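PDB 2PLN: response regulator from Helicobacter pylori, which probably acts as an orphan response regulator of the two-component type, binding regulatory DNA to control transcription, with its N-terminal receiver domain present here. Local coordinates for residues A[90-95]-A[113-118]. Sequence-based numbering, arbitrary orientation.
Sequences LVSSDN and IAKPYR
V91 through S93 and I113 through K115 run parallel, S92 pairing with I113 and S93 with A114. I113 N donates to V91 O (2.8 Å), and S93 N answers with a bond to I113 O (3.0 Å). Strand 111-114 ends at A114, and a third bond reaches the first residue beyond it, K115 N to S93 O (2.7 Å). That bond is straight at its hydrogen (171°), although K115 N lies 42° out of the S93 carbonyl plane. S92 carries the side-chain contact. With its OG swung away from the backbone N (chi1 158°), it meets Y117 OH at 2.5 Å, a very short hydrogen bond in which either hydroxyl could donate; S92 OG also makes a weak hydrogen bond to S69. K115 CG is pressed tightly against the same S92 OG at 3.0 Å. Y117 reaches back to the strand ends from beyond the cis peptide between K115 and P116, and I113 CG2 lies at the edge of its ring, in plane. The K115 chain passes beside S92 and bends at chi3; its NZ forms a salt bridge with E25. This lysine followed by a cis-proline is consistent with the Lys-Pro of CheY-like receiver domains, whose lysine lies by the phosphorylation site. Deeper in the sheet, L90 CD1 touches I113 CD1 at 4.2 Å. S93 OG accepts from N95 N in an ST turn and also bonds E100 of helix 98-106. The two strands belong to a beta-alpha-beta unit connected through that helix: strand 111-114 is outermost in the chain, strand 65-68 flanks 88-93 on its other side, and helix 120-130 packs on L90, I113 and Y117.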
ATOM      1  N   LEU A  90      -8.747  -3.025  -2.211  1.00 11.29           N
ATOM      2  CA  LEU A  90      -8.007  -3.035  -0.924  1.00 11.00           C
ATOM      3  C   LEU A  90      -8.626  -4.099  -0.056  1.00 11.27           C
ATOM      4  O   LEU A  90      -9.854  -4.154   0.091  1.00 11.06           O
ATOM      5  CB  LEU A  90      -8.099  -1.683  -0.195  1.00 10.65           C
ATOM      6  CG  LEU A  90      -7.910  -0.385  -1.007  1.00 12.41           C
ATOM      7  CD1 LEU A  90      -7.832   0.838  -0.081  1.00 11.62           C
ATOM      8  CD2 LEU A  90      -6.630  -0.462  -1.920  1.00 14.11           C
ATOM      9  N   VAL A  91      -7.787  -4.970   0.481  1.00 11.85           N
ATOM     10  CA  VAL A  91      -8.250  -6.041   1.370  1.00 12.72           C
ATOM     11  C   VAL A  91      -7.858  -5.589   2.756  1.00 13.74           C
ATOM     12  O   VAL A  91      -6.714  -5.220   2.994  1.00 13.17           O
ATOM     13  CB  VAL A  91      -7.531  -7.388   1.043  1.00 12.52           C
ATOM     14  CG1 VAL A  91      -7.796  -8.429   2.111  1.00 12.98           C
ATOM     15  CG2 VAL A  91      -7.977  -7.915  -0.327  1.00 14.10           C
ATOM     16  N   SER A  92      -8.814  -5.624   3.676  1.00 15.52           N
ATOM     17  CA  SER A  92      -8.561  -5.287   5.062  1.00 18.90           C
ATOM     18  C   SER A  92      -8.950  -6.505   5.936  1.00 19.96           C
ATOM     19  O   SER A  92      -9.968  -7.171   5.673  1.00 20.62           O
ATOM     20  CB  SER A  92      -9.344  -3.996   5.352  1.00 19.99           C
ATOM     21  OG  SER A  92      -9.589  -3.812   6.718  1.00 26.38           O
ATOM     22  N   SER A  93      -8.135  -6.823   6.940  1.00 21.09           N
ATOM     23  CA  SER A  93      -8.309  -8.080   7.721  1.00 22.67           C
ATOM     24  C   SER A  93      -8.131  -7.884   9.241  1.00 24.21           C
ATOM     25  O   SER A  93      -7.177  -7.266   9.672  1.00 24.18           O
ATOM     26  CB  SER A  93      -7.333  -9.149   7.199  1.00 21.75           C
ATOM     27  OG  SER A  93      -7.494 -10.395   7.866  1.00 22.23           O
ATOM     28  N   ASP A  94      -9.064  -8.408  10.037  1.00 26.90           N
ATOM     29  CA  ASP A  94      -8.941  -8.413  11.509  1.00 30.14           C
ATOM     30  C   ASP A  94      -8.105  -9.610  12.000  1.00 30.50           C
ATOM     31  O   ASP A  94      -7.781  -9.726  13.204  1.00 31.33           O
ATOM     32  CB  ASP A  94     -10.334  -8.503  12.137  1.00 31.59           C
ATOM     33  CG  ASP A  94     -11.075  -9.724  11.667  1.00 34.94           C
ATOM     34  OD1 ASP A  94     -10.547 -10.845  11.869  1.00 39.27           O
ATOM     35  OD2 ASP A  94     -12.160  -9.673  11.044  1.00 39.00           O
ATOM     36  N   ASN A  95      -7.793 -10.531  11.090  1.00 30.04           N
ATOM     37  CA  ASN A  95      -6.807 -11.565  11.405  1.00 29.42           C
ATOM     38  C   ASN A  95      -5.751 -11.639  10.317  1.00 28.00           C
ATOM     39  O   ASN A  95      -5.755 -12.589   9.527  1.00 27.29           O
ATOM     40  CB  ASN A  95      -7.448 -12.944  11.613  1.00 29.82           C
ATOM     41  CG  ASN A  95      -6.445 -13.990  12.157  1.00 31.88           C
ATOM     42  OD1 ASN A  95      -5.534 -13.674  12.945  1.00 34.11           O
ATOM     43  ND2 ASN A  95      -6.621 -15.235  11.736  1.00 33.78           N
ATOM     44  N   ILE A 113      -4.426  -4.426   4.442  1.00 13.89           N
ATOM     45  CA  ILE A 113      -4.402  -3.478   5.547  1.00 15.89           C
ATOM     46  C   ILE A 113      -4.872  -4.240   6.783  1.00 17.10           C
ATOM     47  O   ILE A 113      -5.928  -4.849   6.764  1.00 17.31           O
ATOM     48  CB  ILE A 113      -5.339  -2.272   5.242  1.00 16.33           C
ATOM     49  CG1 ILE A 113      -4.902  -1.545   3.957  1.00 16.74           C
ATOM     50  CG2 ILE A 113      -5.455  -1.291   6.455  1.00 16.89           C
ATOM     51  CD1 ILE A 113      -5.995  -0.720   3.365  1.00 18.51           C
ATOM     52  N   ALA A 114      -4.068  -4.253   7.841  1.00 18.92           N
ATOM     53  CA  ALA A 114      -4.502  -4.896   9.082  1.00 20.00           C
ATOM     54  C   ALA A 114      -5.536  -4.030   9.788  1.00 21.36           C
ATOM     55  O   ALA A 114      -5.425  -2.799   9.804  1.00 21.58           O
ATOM     56  CB  ALA A 114      -3.319  -5.130  10.011  1.00 20.05           C
ATOM     57  N   LYS A 115      -6.551  -4.692  10.335  1.00 22.22           N
ATOM     58  CA  LYS A 115      -7.479  -4.070  11.268  1.00 24.99           C
ATOM     59  C   LYS A 115      -7.068  -4.488  12.679  1.00 26.30           C
ATOM     60  O   LYS A 115      -6.595  -5.623  12.874  1.00 26.76           O
ATOM     61  CB  LYS A 115      -8.895  -4.559  11.011  1.00 24.83           C
ATOM     62  CG  LYS A 115      -9.452  -4.065   9.701  1.00 25.83           C
ATOM     63  CD  LYS A 115     -10.798  -4.700   9.423  1.00 26.80           C
ATOM     64  CE  LYS A 115     -11.901  -3.922  10.066  1.00 27.85           C
ATOM     65  NZ  LYS A 115     -13.172  -4.697   9.902  1.00 30.94           N
ATOM     66  N   PRO A 116      -7.263  -3.618  13.667  1.00 28.19           N
ATOM     67  CA  PRO A 116      -7.816  -2.244  13.512  1.00 28.66           C
ATOM     68  C   PRO A 116      -6.931  -1.217  12.809  1.00 29.00           C
ATOM     69  O   PRO A 116      -5.703  -1.333  12.849  1.00 30.10           O
ATOM     70  CB  PRO A 116      -8.104  -1.812  14.964  1.00 29.43           C
ATOM     71  CG  PRO A 116      -7.320  -2.718  15.826  1.00 28.88           C
ATOM     72  CD  PRO A 116      -7.012  -3.979  15.075  1.00 27.98           C
ATOM     73  N   TYR A 117      -7.550  -0.217  12.169  1.00 28.33           N
ATOM     74  CA  TYR A 117      -6.823   0.834  11.433  1.00 27.75           C
ATOM     75  C   TYR A 117      -6.032   1.782  12.350  1.00 28.97           C
ATOM     76  O   TYR A 117      -6.396   1.971  13.515  1.00 29.46           O
ATOM     77  CB  TYR A 117      -7.773   1.641  10.523  1.00 25.80           C
ATOM     78  CG  TYR A 117      -8.595   0.785   9.591  1.00 24.67           C
ATOM     79  CD1 TYR A 117      -9.971   0.608   9.786  1.00 21.94           C
ATOM     80  CD2 TYR A 117      -7.994   0.119   8.534  1.00 24.53           C
ATOM     81  CE1 TYR A 117     -10.714  -0.196   8.944  1.00 19.49           C
ATOM     82  CE2 TYR A 117      -8.740  -0.679   7.681  1.00 23.89           C
ATOM     83  CZ  TYR A 117     -10.088  -0.838   7.884  1.00 22.56           C
ATOM     84  OH  TYR A 117     -10.789  -1.646   7.018  1.00 19.80           O
ATOM     85  N   ARG A 118      -4.960   2.385  11.817  1.00 29.70           N
ATOM     86  CA  ARG A 118      -4.136   3.342  12.573  1.00 29.68           C
ATOM     87  C   ARG A 118      -4.994   4.514  13.049  1.00 29.15           C
ATOM     88  O   ARG A 118      -4.875   4.987  14.194  1.00 29.77           O
ATOM     89  CB  ARG A 118      -2.949   3.837  11.733  1.00 30.55           C
ATOM     90  CG  ARG A 118      -1.791   4.379  12.567  1.00 32.46           C
ATOM     91  CD  ARG A 118      -0.408   4.246  11.935  1.00 35.54           C
ATOM     92  NE  ARG A 118       0.151   2.897  12.071  1.00 39.19           N
ATOM     93  CZ  ARG A 118       0.170   1.986  11.098  1.00 39.72           C
ATOM     94  NH1 ARG A 118      -0.334   2.274   9.906  1.00 41.89           N
ATOM     95  NH2 ARG A 118       0.698   0.784  11.301  1.00 42.06           N
TER